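Local coordinates for CELL WALL surface anchor family protein (Streptococcus pneumoniae, PDB 2WW8) that serves as the adhesin of the pneumococcal pilus (RrgA) and probably attaches the bacterium to host cells through an integrin-like domain, at residues T391-I396 against G516-W521; N239-N244 against D344-R349; I738-V743 against L789-L794; G797-F802 against V819-V824. All coordinates share one frame; numbering follows the deposited sequence.

Contact 1. Residues T391-I396 against G516-W521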
# COMPACT_ATOMS: atom_id res chain seq x y z
N THR A 391 -23.09 -25.24 38.65
CA THR A 391 -23.65 -26.54 38.83
C THR A 391 -22.60 -27.42 39.54
O THR A 391 -22.80 -28.63 39.65
CB THR A 391 -24.09 -27.20 37.50
OG1 THR A 391 -22.99 -27.21 36.59
CG2 THR A 391 -25.32 -26.50 36.82
N MET A 392 -21.53 -26.79 40.02
CA MET A 392 -20.51 -27.34 40.86
C MET A 392 -20.00 -26.28 41.84
O MET A 392 -20.04 -25.08 41.52
CB MET A 392 -19.31 -27.75 39.96
CG MET A 392 -19.74 -28.94 39.11
SD MET A 392 -18.43 -29.53 37.98
CE MET A 392 -17.32 -30.37 39.11
N SER A 393 -19.48 -26.69 42.98
CA SER A 393 -18.92 -25.69 43.92
C SER A 393 -17.98 -26.48 44.85
O SER A 393 -18.08 -27.72 44.93
CB SER A 393 -20.07 -25.03 44.72
OG SER A 393 -20.89 -26.02 45.33
N TYR A 394 -17.10 -25.80 45.57
CA TYR A 394 -16.31 -26.44 46.64
C TYR A 394 -17.13 -26.49 47.93
O TYR A 394 -17.90 -25.59 48.17
CB TYR A 394 -15.00 -25.70 46.91
CG TYR A 394 -13.96 -25.90 45.81
CD1 TYR A 394 -13.34 -27.13 45.60
CD2 TYR A 394 -13.51 -24.82 45.08
CE1 TYR A 394 -12.35 -27.29 44.63
CE2 TYR A 394 -12.51 -24.93 44.15
CZ TYR A 394 -11.94 -26.17 43.92
OH TYR A 394 -11.00 -26.25 42.92
N PRO A 395 -16.99 -27.56 48.72
CA PRO A 395 -17.76 -27.72 49.95
C PRO A 395 -17.22 -26.74 51.03
O PRO A 395 -16.01 -26.52 51.14
CB PRO A 395 -17.51 -29.19 50.36
CG PRO A 395 -16.13 -29.51 49.81
CD PRO A 395 -16.08 -28.69 48.49
N ILE A 396 -18.14 -26.19 51.82
CA ILE A 396 -17.83 -25.49 53.03
C ILE A 396 -17.39 -26.59 54.01
O ILE A 396 -17.98 -27.71 54.06
CB ILE A 396 -19.09 -24.81 53.48
CG1 ILE A 396 -19.48 -23.81 52.38
CG2 ILE A 396 -18.95 -24.19 54.92
CD1 ILE A 396 -20.83 -23.15 52.60
N GLY A 516 -25.23 -21.87 44.13
CA GLY A 516 -25.14 -20.40 44.07
C GLY A 516 -24.70 -19.83 45.39
O GLY A 516 -23.80 -19.02 45.38
N ASP A 517 -25.31 -20.25 46.49
CA ASP A 517 -25.00 -19.73 47.81
C ASP A 517 -23.51 -19.86 48.17
O ASP A 517 -22.93 -18.85 48.58
CB ASP A 517 -25.89 -20.29 48.94
CG ASP A 517 -27.33 -19.83 48.83
OD1 ASP A 517 -27.52 -18.71 48.32
OD2 ASP A 517 -28.27 -20.56 49.23
N PRO A 518 -22.91 -21.06 48.07
CA PRO A 518 -21.50 -21.10 48.35
C PRO A 518 -20.63 -20.27 47.42
O PRO A 518 -19.62 -19.72 47.89
CB PRO A 518 -21.14 -22.59 48.27
CG PRO A 518 -22.25 -23.18 47.45
CD PRO A 518 -23.46 -22.42 47.88
N THR A 519 -20.99 -20.22 46.13
CA THR A 519 -20.21 -19.42 45.20
C THR A 519 -20.30 -17.93 45.57
O THR A 519 -19.28 -17.22 45.57
CB THR A 519 -20.64 -19.69 43.75
OG1 THR A 519 -20.60 -21.11 43.50
CG2 THR A 519 -19.73 -18.87 42.80
N ARG A 520 -21.51 -17.48 45.91
CA ARG A 520 -21.72 -16.12 46.32
C ARG A 520 -21.04 -15.77 47.65
O ARG A 520 -20.40 -14.72 47.78
CB ARG A 520 -23.24 -15.83 46.40
CG ARG A 520 -23.56 -14.50 46.98
CD ARG A 520 -25.08 -14.20 46.86
NE ARG A 520 -25.83 -15.22 47.59
CZ ARG A 520 -26.13 -15.15 48.88
NH1 ARG A 520 -25.74 -14.13 49.64
NH2 ARG A 520 -26.83 -16.12 49.43
N TRP A 521 -21.12 -16.65 48.64
CA TRP A 521 -20.38 -16.44 49.87
C TRP A 521 -18.87 -16.42 49.65
O TRP A 521 -18.16 -15.63 50.33
CB TRP A 521 -20.76 -17.52 50.90
CG TRP A 521 -22.18 -17.44 51.31
CD1 TRP A 521 -22.95 -16.32 51.40
CD2 TRP A 521 -22.99 -18.52 51.77
NE1 TRP A 521 -24.20 -16.65 51.87
CE2 TRP A 521 -24.26 -18.00 52.07
CE3 TRP A 521 -22.78 -19.89 51.92
CZ2 TRP A 521 -25.31 -18.79 52.54
CZ3 TRP A 521 -23.82 -20.69 52.37
CH2 TRP A 521 -25.05 -20.14 52.67
O HOH W 1 -19.28 -22.59 41.57
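Ile396 and Trp521 form the tight end of this contact. The CD1 methyl of Ile396 meets the rim of the indole close to its plane, with CD1 3.9 Å from Trp521 CE3, and the two side chains cross at about a right angle. Ile396 gets there by placing CG1 anti to its carbonyl carbon (chi1 -62°) and then running straight out to CD1 (chi2 173°). The same methyl also lies 4.4 Å from Pro518 CB. Pro518 sits in the first turn of helix 516-526 and presents its ring to the loop, with CG 3.8 Å from Ser393 OG. This is van der Waals contact with a ring carbon; the hydroxyl's own polar partner is His515 ND1, just ahead of the helix. Phe415, edge-to-face on Trp521, and Ile424 and Phe429 complete this apolar side.

The Met392-Thr519 side is looser, spanned by a single water. Met392 O and Thr519 OG1 are 4.5 Å apart, too far for a direct bond, and the water sits between them. It donates to Met392 O at 2.6 Å and to Thr519 OG1 at 2.8 Å, while the threonine hydroxyl is also bonded to His515 O. No direct hydrogen bond joins the two segments, so this water is their polar link, held within a largely buried interface.

The chain at 391-396 follows strand 379-386 and the magnesium ligand Asp387, and the Met392 side chain is about 11 Å from the metal. A loop leaving the metal site and packing on a helix beside a parallel sheet fits the von Willebrand factor A (integrin I-like) fold.

Contact 2. Residues N239-N244 against D344-R349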
# COMPACT_ATOMS: atom_id res chain seq x y z
N ASN A 239 -21.71 -24.30 19.28
CA ASN A 239 -22.19 -23.29 18.36
C ASN A 239 -23.58 -23.66 17.79
O ASN A 239 -24.44 -22.79 17.51
CB ASN A 239 -21.16 -23.14 17.23
CG ASN A 239 -19.99 -22.25 17.66
OD1 ASN A 239 -20.18 -21.31 18.41
ND2 ASN A 239 -18.79 -22.57 17.24
N ILE A 240 -23.78 -24.98 17.59
CA ILE A 240 -25.00 -25.44 16.93
C ILE A 240 -26.08 -25.50 18.01
O ILE A 240 -27.26 -25.49 17.67
CB ILE A 240 -24.85 -26.81 16.20
CG1 ILE A 240 -24.48 -27.94 17.17
CG2 ILE A 240 -23.88 -26.69 15.00
CD1 ILE A 240 -24.69 -29.34 16.47
N ARG A 241 -25.73 -25.48 19.30
CA ARG A 241 -26.81 -25.55 20.29
C ARG A 241 -27.64 -24.28 20.34
O ARG A 241 -27.27 -23.25 19.74
CB ARG A 241 -26.37 -25.97 21.68
CG ARG A 241 -25.94 -27.47 21.78
CD ARG A 241 -25.75 -27.95 23.27
NE ARG A 241 -24.47 -28.65 23.48
CZ ARG A 241 -24.19 -29.94 23.30
NH1 ARG A 241 -25.11 -30.82 22.95
NH2 ARG A 241 -22.95 -30.37 23.48
N ASN A 242 -28.75 -24.33 21.09
CA ASN A 242 -29.55 -23.13 21.34
C ASN A 242 -30.10 -22.54 20.05
O ASN A 242 -30.06 -21.31 19.89
CB ASN A 242 -28.76 -22.08 22.14
CG ASN A 242 -27.98 -22.73 23.27
OD1 ASN A 242 -28.59 -23.24 24.20
ND2 ASN A 242 -26.65 -22.71 23.20
N LYS A 243 -30.54 -23.43 19.15
CA LYS A 243 -30.98 -23.04 17.79
C LYS A 243 -29.85 -22.40 16.99
O LYS A 243 -30.00 -21.33 16.37
CB LYS A 243 -32.23 -22.13 17.87
CG LYS A 243 -33.38 -22.75 18.70
CD LYS A 243 -34.66 -21.92 18.53
CE LYS A 243 -35.85 -22.53 19.28
NZ LYS A 243 -36.84 -23.22 18.37
N ASN A 244 -28.68 -23.03 17.03
CA ASN A 244 -27.56 -22.47 16.26
C ASN A 244 -27.20 -21.04 16.69
O ASN A 244 -26.82 -20.20 15.88
CB ASN A 244 -27.83 -22.52 14.74
CG ASN A 244 -26.54 -22.61 13.95
OD1 ASN A 244 -25.60 -23.27 14.40
ND2 ASN A 244 -26.47 -21.96 12.79
N ASP A 344 -19.39 -30.24 20.97
CA ASP A 344 -20.65 -30.33 20.19
C ASP A 344 -21.49 -31.61 20.34
O ASP A 344 -22.72 -31.62 20.11
CB ASP A 344 -20.36 -30.21 18.69
CG ASP A 344 -19.94 -28.80 18.30
OD1 ASP A 344 -20.19 -27.86 19.11
OD2 ASP A 344 -19.40 -28.64 17.17
N HIS A 345 -20.81 -32.70 20.68
CA HIS A 345 -21.44 -34.02 20.82
C HIS A 345 -22.23 -34.08 22.13
O HIS A 345 -22.18 -33.14 22.92
CB HIS A 345 -20.32 -35.07 20.76
CG HIS A 345 -19.54 -34.98 19.48
ND1 HIS A 345 -18.40 -34.20 19.34
CD2 HIS A 345 -19.80 -35.49 18.25
CE1 HIS A 345 -17.98 -34.26 18.09
NE2 HIS A 345 -18.81 -35.04 17.40
N ASP A 346 -22.99 -35.16 22.31
CA ASP A 346 -23.57 -35.51 23.60
C ASP A 346 -22.57 -36.37 24.41
O ASP A 346 -21.35 -36.43 24.10
CB ASP A 346 -24.95 -36.17 23.41
CG ASP A 346 -25.88 -35.31 22.50
OD1 ASP A 346 -25.59 -34.11 22.26
OD2 ASP A 346 -26.93 -35.81 22.01
N GLY A 347 -23.10 -37.00 25.44
CA GLY A 347 -22.31 -37.70 26.42
C GLY A 347 -21.51 -38.89 25.93
O GLY A 347 -20.83 -39.56 26.75
N ASN A 348 -21.61 -39.20 24.64
CA ASN A 348 -20.78 -40.28 24.10
C ASN A 348 -19.31 -39.86 23.88
O ASN A 348 -18.42 -40.72 23.72
CB ASN A 348 -21.38 -40.87 22.82
CG ASN A 348 -21.69 -39.81 21.80
OD1 ASN A 348 -22.48 -38.86 22.05
ND2 ASN A 348 -21.04 -39.95 20.64
N ARG A 349 -19.06 -38.55 23.90
CA ARG A 349 -17.69 -38.07 23.90
C ARG A 349 -17.16 -37.97 25.31
O ARG A 349 -17.79 -37.42 26.20
CB ARG A 349 -17.53 -36.70 23.24
CG ARG A 349 -17.53 -36.77 21.70
CD ARG A 349 -16.68 -37.94 21.16
NE ARG A 349 -16.68 -38.15 19.70
CZ ARG A 349 -16.06 -37.37 18.81
NH1 ARG A 349 -15.35 -36.30 19.17
NH2 ARG A 349 -16.16 -37.65 17.52
O HOH W 2 -19.02 -25.44 18.99
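Arg241 reaches across to the 344-349 loop and grips it with the edge of its guanidinium group. NH2 makes the strong bond, 2.9 Å to His345 O and nearly straight at 173°, with the oxygen lying in the guanidinium plane. NH1 turns to the carboxylate of Asp346, where its 3.4 Å approach to Asp346 OD1 is a weak hydrogen bond within a salt bridge. The guanidinium and carboxylate planes are 34° apart, so the two groups do not meet as a flat paired fork.

Farther back, a water lies 2.9 Å from Asn239 N, whose proton it accepts, and 2.7 Å from Asp344 OD1. It bridges a pair whose direct separation, Asn239 N to Asp344 OD1, is 3.9 Å.

The next shell fixes these groups. Arg241 bends at chi3 (-131°), its NE bonds to Asn235 O, and its NH2 has a further weak bond to Glu343 O. Asp344 OD1 also takes Ser238 OG, and the Asn239 amide is held between Glu249 N and Thr340 O. On the far loop, a type I turn from Asp346 to Arg349 closes with Arg349 N to Asp346 O.

Asn235 lies between the magnesium ligands Ser234 and Ser236, and the Arg241 side chain is about 9 Å from the metal. The hold on the loop thus rests mainly on one straight bond to a neutral carbonyl, His345 O, while Asn235 O fixes the arginine from its own side; the single long carboxylate contact probably adds only modest charge pairing at this surface next to the metal site.

Contact 3. Residues I738-V743 against L789-L794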
# COMPACT_ATOMS: atom_id res chain seq x y z
N ILE A 738 32.94 29.63 -66.19
CA ILE A 738 34.25 30.02 -66.70
C ILE A 738 34.00 31.04 -67.81
O ILE A 738 33.05 30.93 -68.59
CB ILE A 738 35.11 28.79 -67.14
CG1 ILE A 738 36.51 29.25 -67.56
CG2 ILE A 738 34.42 27.98 -68.27
CD1 ILE A 738 37.59 28.16 -67.47
N GLU A 739 34.83 32.08 -67.85
CA GLU A 739 34.67 33.15 -68.82
C GLU A 739 36.03 33.43 -69.47
O GLU A 739 37.05 33.46 -68.76
CB GLU A 739 34.18 34.40 -68.13
CG GLU A 739 33.99 35.55 -69.09
CD GLU A 739 33.42 36.73 -68.36
OE1 GLU A 739 34.20 37.51 -67.77
OE2 GLU A 739 32.17 36.82 -68.36
N PHE A 740 36.04 33.65 -70.78
CA PHE A 740 37.25 33.92 -71.57
C PHE A 740 37.01 35.28 -72.24
O PHE A 740 35.86 35.65 -72.55
CB PHE A 740 37.45 32.87 -72.67
CG PHE A 740 37.61 31.44 -72.19
CD1 PHE A 740 36.51 30.61 -71.98
CD2 PHE A 740 38.87 30.90 -72.00
CE1 PHE A 740 36.67 29.28 -71.55
CE2 PHE A 740 39.03 29.57 -71.57
CZ PHE A 740 37.93 28.74 -71.36
N ILE A 741 38.09 36.03 -72.44
CA ILE A 741 38.01 37.28 -73.17
C ILE A 741 38.82 37.08 -74.45
O ILE A 741 40.04 36.78 -74.40
CB ILE A 741 38.54 38.47 -72.37
CG1 ILE A 741 37.75 38.63 -71.07
CG2 ILE A 741 38.42 39.76 -73.22
CD1 ILE A 741 38.57 38.52 -69.84
N LYS A 742 38.13 37.22 -75.58
CA LYS A 742 38.78 37.18 -76.90
C LYS A 742 39.50 38.52 -77.13
O LYS A 742 38.86 39.58 -77.04
CB LYS A 742 37.76 37.00 -78.02
CG LYS A 742 38.47 36.82 -79.40
CD LYS A 742 39.06 35.39 -79.48
CE LYS A 742 39.70 35.06 -80.83
NZ LYS A 742 40.71 36.10 -81.19
N VAL A 743 40.79 38.49 -77.44
CA VAL A 743 41.56 39.73 -77.59
C VAL A 743 42.55 39.70 -78.76
O VAL A 743 42.96 38.64 -79.24
CB VAL A 743 42.39 40.11 -76.31
CG1 VAL A 743 41.50 40.19 -75.07
CG2 VAL A 743 43.57 39.12 -76.10
N LEU A 789 33.32 35.60 -73.74
CA LEU A 789 32.60 34.34 -73.87
C LEU A 789 32.31 33.75 -72.49
O LEU A 789 33.21 33.17 -71.86
CB LEU A 789 33.48 33.34 -74.59
CG LEU A 789 33.75 33.65 -76.06
CD1 LEU A 789 34.91 32.78 -76.43
CD2 LEU A 789 32.55 33.41 -76.96
N THR A 790 31.07 33.87 -72.05
CA THR A 790 30.66 33.57 -70.67
C THR A 790 29.85 32.27 -70.62
O THR A 790 28.72 32.22 -71.15
CB THR A 790 29.84 34.74 -70.09
OG1 THR A 790 30.67 35.91 -70.09
CG2 THR A 790 29.37 34.44 -68.63
N PHE A 791 30.43 31.24 -69.99
CA PHE A 791 29.80 29.95 -69.74
C PHE A 791 29.43 29.72 -68.26
O PHE A 791 30.25 29.96 -67.37
CB PHE A 791 30.68 28.82 -70.26
CG PHE A 791 31.19 29.07 -71.65
CD1 PHE A 791 30.30 29.25 -72.70
CD2 PHE A 791 32.54 29.16 -71.90
CE1 PHE A 791 30.77 29.50 -73.97
CE2 PHE A 791 33.02 29.38 -73.19
CZ PHE A 791 32.12 29.56 -74.21
N LYS A 792 28.20 29.29 -68.00
CA LYS A 792 27.76 29.04 -66.62
C LYS A 792 26.78 27.86 -66.64
O LYS A 792 26.40 27.42 -67.73
CB LYS A 792 27.17 30.32 -66.00
CG LYS A 792 25.77 30.64 -66.49
CD LYS A 792 25.50 32.15 -66.51
CE LYS A 792 24.02 32.41 -66.83
NZ LYS A 792 23.27 32.70 -65.55
N ASN A 793 26.41 27.36 -65.46
CA ASN A 793 25.51 26.20 -65.34
C ASN A 793 26.04 24.94 -66.04
O ASN A 793 25.28 24.19 -66.65
CB ASN A 793 24.08 26.51 -65.82
CG ASN A 793 23.54 27.82 -65.26
OD1 ASN A 793 23.63 28.11 -64.06
ND2 ASN A 793 22.97 28.63 -66.15
N LEU A 794 27.35 24.74 -65.94
CA LEU A 794 28.01 23.64 -66.63
C LEU A 794 28.10 22.38 -65.76
O LEU A 794 28.60 22.45 -64.64
CB LEU A 794 29.41 24.06 -67.07
CG LEU A 794 29.64 25.19 -68.08
CD1 LEU A 794 31.15 25.25 -68.30
CD2 LEU A 794 28.90 24.99 -69.42
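Edge strand 788-794 of the C-terminal prealbumin-like domain pairs antiparallel with strand 736-744, matching Ile738 to Phe791, Glu739 to Thr790 and Phe740 to Leu789. Four backbone bonds hold them. Ile738 and Phe791 exchange two, each 3.0 Å between N of one and O of the other, and Phe740 and Leu789 exchange another two, the shorter being Leu789 N to Phe740 O at 2.8 Å.

On the buried face two phenylalanine rings meet. Phe740 directs CD1 at the rim of the Phe791 ring, near its plane and 3.9 Å from Phe791 CE2, the side chains crossing at about a right angle. Phe740 holds its CG anti to the carbonyl carbon (chi1 -60°), which brings the ring down beside its diagonal neighbour. Ile738 CG2 closes the end of this patch, 4.3 Å from Phe791 CD2 and equally far from Leu794 CD1.

The face bearing Glu739 and Thr790 has a polar pair. Glu739, extended along its chain, brings OE2 to Thr790 OG1, which donates to it; the modelled 2.5 Å between these atoms is very short, and its exact value is doubtful.

Beyond this pair the chain turns a corner at Asn793, in a G1 bulge with Leu794, and passes on to strand 797-805. The phenylalanines lie against Leu801 of that strand, with Leu758 of strand 755-761 against Phe791. Strand 849-854 flanks strand 736-744 on the side away from 788-794, and an isopeptide bond from Lys742 NZ to Asn854 CG ties the two together.

Contact 4. Residues G797-F802 against V819-V824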
# COMPACT_ATOMS: atom_id res chain seq x y z
N GLY A 797 32.44 17.13 -66.13
CA GLY A 797 33.01 16.39 -67.25
C GLY A 797 34.05 17.19 -68.02
O GLY A 797 34.50 18.23 -67.54
N LYS A 798 34.42 16.67 -69.19
CA LYS A 798 35.44 17.27 -70.05
C LYS A 798 34.85 18.14 -71.17
O LYS A 798 33.85 17.77 -71.80
CB LYS A 798 36.34 16.17 -70.61
CG LYS A 798 36.98 15.24 -69.59
CD LYS A 798 38.21 14.60 -70.20
CE LYS A 798 38.58 13.28 -69.54
NZ LYS A 798 39.15 13.59 -68.21
N TYR A 799 35.49 19.30 -71.40
CA TYR A 799 35.06 20.33 -72.35
C TYR A 799 36.22 20.75 -73.25
O TYR A 799 37.39 20.72 -72.83
CB TYR A 799 34.52 21.58 -71.65
CG TYR A 799 33.22 21.37 -70.90
CD1 TYR A 799 33.22 20.76 -69.66
CD2 TYR A 799 31.98 21.76 -71.45
CE1 TYR A 799 32.03 20.53 -68.96
CE2 TYR A 799 30.79 21.55 -70.76
CZ TYR A 799 30.82 20.94 -69.51
OH TYR A 799 29.68 20.70 -68.77
N ARG A 800 35.84 21.15 -74.47
CA ARG A 800 36.75 21.66 -75.51
C ARG A 800 36.09 22.87 -76.17
O ARG A 800 35.00 22.72 -76.74
CB ARG A 800 37.05 20.62 -76.59
CG ARG A 800 38.05 19.55 -76.19
CD ARG A 800 38.21 18.48 -77.26
NE ARG A 800 39.16 17.46 -76.82
CZ ARG A 800 39.55 16.40 -77.53
NH1 ARG A 800 39.10 16.18 -78.76
NH2 ARG A 800 40.41 15.52 -77.01
N LEU A 801 36.73 24.03 -76.07
CA LEU A 801 36.20 25.25 -76.69
C LEU A 801 36.84 25.38 -78.09
O LEU A 801 38.07 25.29 -78.25
CB LEU A 801 36.44 26.48 -75.81
CG LEU A 801 36.12 27.82 -76.48
CD1 LEU A 801 34.64 28.18 -76.55
CD2 LEU A 801 36.84 28.87 -75.69
N PHE A 802 36.00 25.54 -79.12
CA PHE A 802 36.49 25.65 -80.49
C PHE A 802 36.23 27.06 -80.95
O PHE A 802 35.15 27.61 -80.67
CB PHE A 802 35.75 24.70 -81.46
CG PHE A 802 36.19 23.26 -81.38
CD1 PHE A 802 35.90 22.48 -80.26
CD2 PHE A 802 36.88 22.68 -82.44
CE1 PHE A 802 36.30 21.11 -80.17
CE2 PHE A 802 37.29 21.30 -82.37
CZ PHE A 802 37.01 20.51 -81.23
N VAL A 819 40.90 25.55 -76.26
CA VAL A 819 41.13 25.29 -74.85
C VAL A 819 40.40 24.02 -74.42
O VAL A 819 39.26 23.76 -74.87
CB VAL A 819 40.56 26.41 -73.93
CG1 VAL A 819 41.02 26.18 -72.47
CG2 VAL A 819 40.98 27.80 -74.38
N ALA A 820 41.07 23.26 -73.56
CA ALA A 820 40.49 22.13 -72.84
C ALA A 820 40.40 22.46 -71.36
O ALA A 820 41.26 23.16 -70.81
CB ALA A 820 41.33 20.86 -73.01
N PHE A 821 39.35 21.96 -70.72
CA PHE A 821 39.28 22.06 -69.26
C PHE A 821 38.27 21.03 -68.77
O PHE A 821 37.57 20.45 -69.59
CB PHE A 821 38.88 23.47 -68.78
CG PHE A 821 37.53 23.93 -69.28
CD1 PHE A 821 37.42 24.69 -70.45
CD2 PHE A 821 36.36 23.61 -68.59
CE1 PHE A 821 36.17 25.12 -70.91
CE2 PHE A 821 35.11 24.04 -69.03
CZ PHE A 821 35.01 24.81 -70.18
N GLN A 822 38.21 20.84 -67.45
CA GLN A 822 37.29 19.94 -66.77
C GLN A 822 36.49 20.68 -65.70
O GLN A 822 37.00 21.59 -65.04
CB GLN A 822 38.08 18.85 -66.07
CG GLN A 822 38.19 17.57 -66.84
CD GLN A 822 38.46 16.40 -65.91
OE1 GLN A 822 37.58 15.58 -65.62
NE2 GLN A 822 39.68 16.33 -65.40
N ILE A 823 35.24 20.28 -65.51
CA ILE A 823 34.45 20.72 -64.36
C ILE A 823 34.32 19.47 -63.45
O ILE A 823 33.86 18.41 -63.89
CB ILE A 823 33.05 21.33 -64.77
CG1 ILE A 823 33.13 22.48 -65.79
CG2 ILE A 823 32.28 21.80 -63.54
CD1 ILE A 823 33.75 23.78 -65.31
N VAL A 824 34.78 19.59 -62.21
CA VAL A 824 34.71 18.52 -61.22
C VAL A 824 34.18 19.10 -59.91
O VAL A 824 34.74 20.09 -59.40
CB VAL A 824 36.07 17.83 -60.96
CG1 VAL A 824 36.83 18.50 -59.82
CG2 VAL A 824 35.88 16.36 -60.59
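Tyr799 and Phe821 stand at the middle of an antiparallel hairpin whose strand axes come within 4.8 Å, their N-to-C directions 153° apart, paired from Gly797 with Ile823 to Leu801 with Val819. Five backbone bonds are sound, such as Leu801 N to Val819 O at 2.8 Å; the last, Val819 N to Leu801 O at 3.5 Å, is weak.

On the face of Tyr799, Phe821 and Ile823, Phe821 swings CG between its own N and carbonyl carbon (chi1 60°), which lays its ring under Tyr799. The tyrosine CB sits over that ring, 3.6 Å from Phe821 CZ, in a CH-pi contact. The two rings are nearly parallel, 7° apart, but slid so far that they barely overlap. Tyr799 CE1 then meets Ile823 CG1 at 3.9 Å, while the tyrosine hydroxyl bonds to Ser795 O.

On the face of Lys798 and Gln822 these two lie side by side pointing the same way, their CG atoms 3.8 Å apart. Lys798 NZ stays 3.6 Å from Gln822 OE1, too long to count as a bond, and Gln822 NE2 turns weakly to Asp830.

Regular backbone bonding therefore provides the polar hold between the strands, and the buried face adds one CH-pi contact and apolar packing rather than a full aromatic stack.

Overall arrangement
Contacts 1 and 2 belong to the domain that carries the magnesium site, their centres about 27 Å apart. Contacts 3 and 4 lie in the C-terminal prealbumin-like domain on the opposite side of the chain's centre, more than 120 Å from the first two between centres. Contact 1 is buried and mostly apolar, with one water; contact 2 is a surface contact made by an arginine on one carbonyl and, weakly, one carboxylate. Contacts 3 and 4 depend on strand pairing and share a core: Phe791 packs on Leu801, Ile738 on Phe821, and Phe740 on Val819, while strand 788-794 runs directly into strand 797-805. The Glu739-Thr790 and Lys798-Gln822 pairs lie on the faces away from that core.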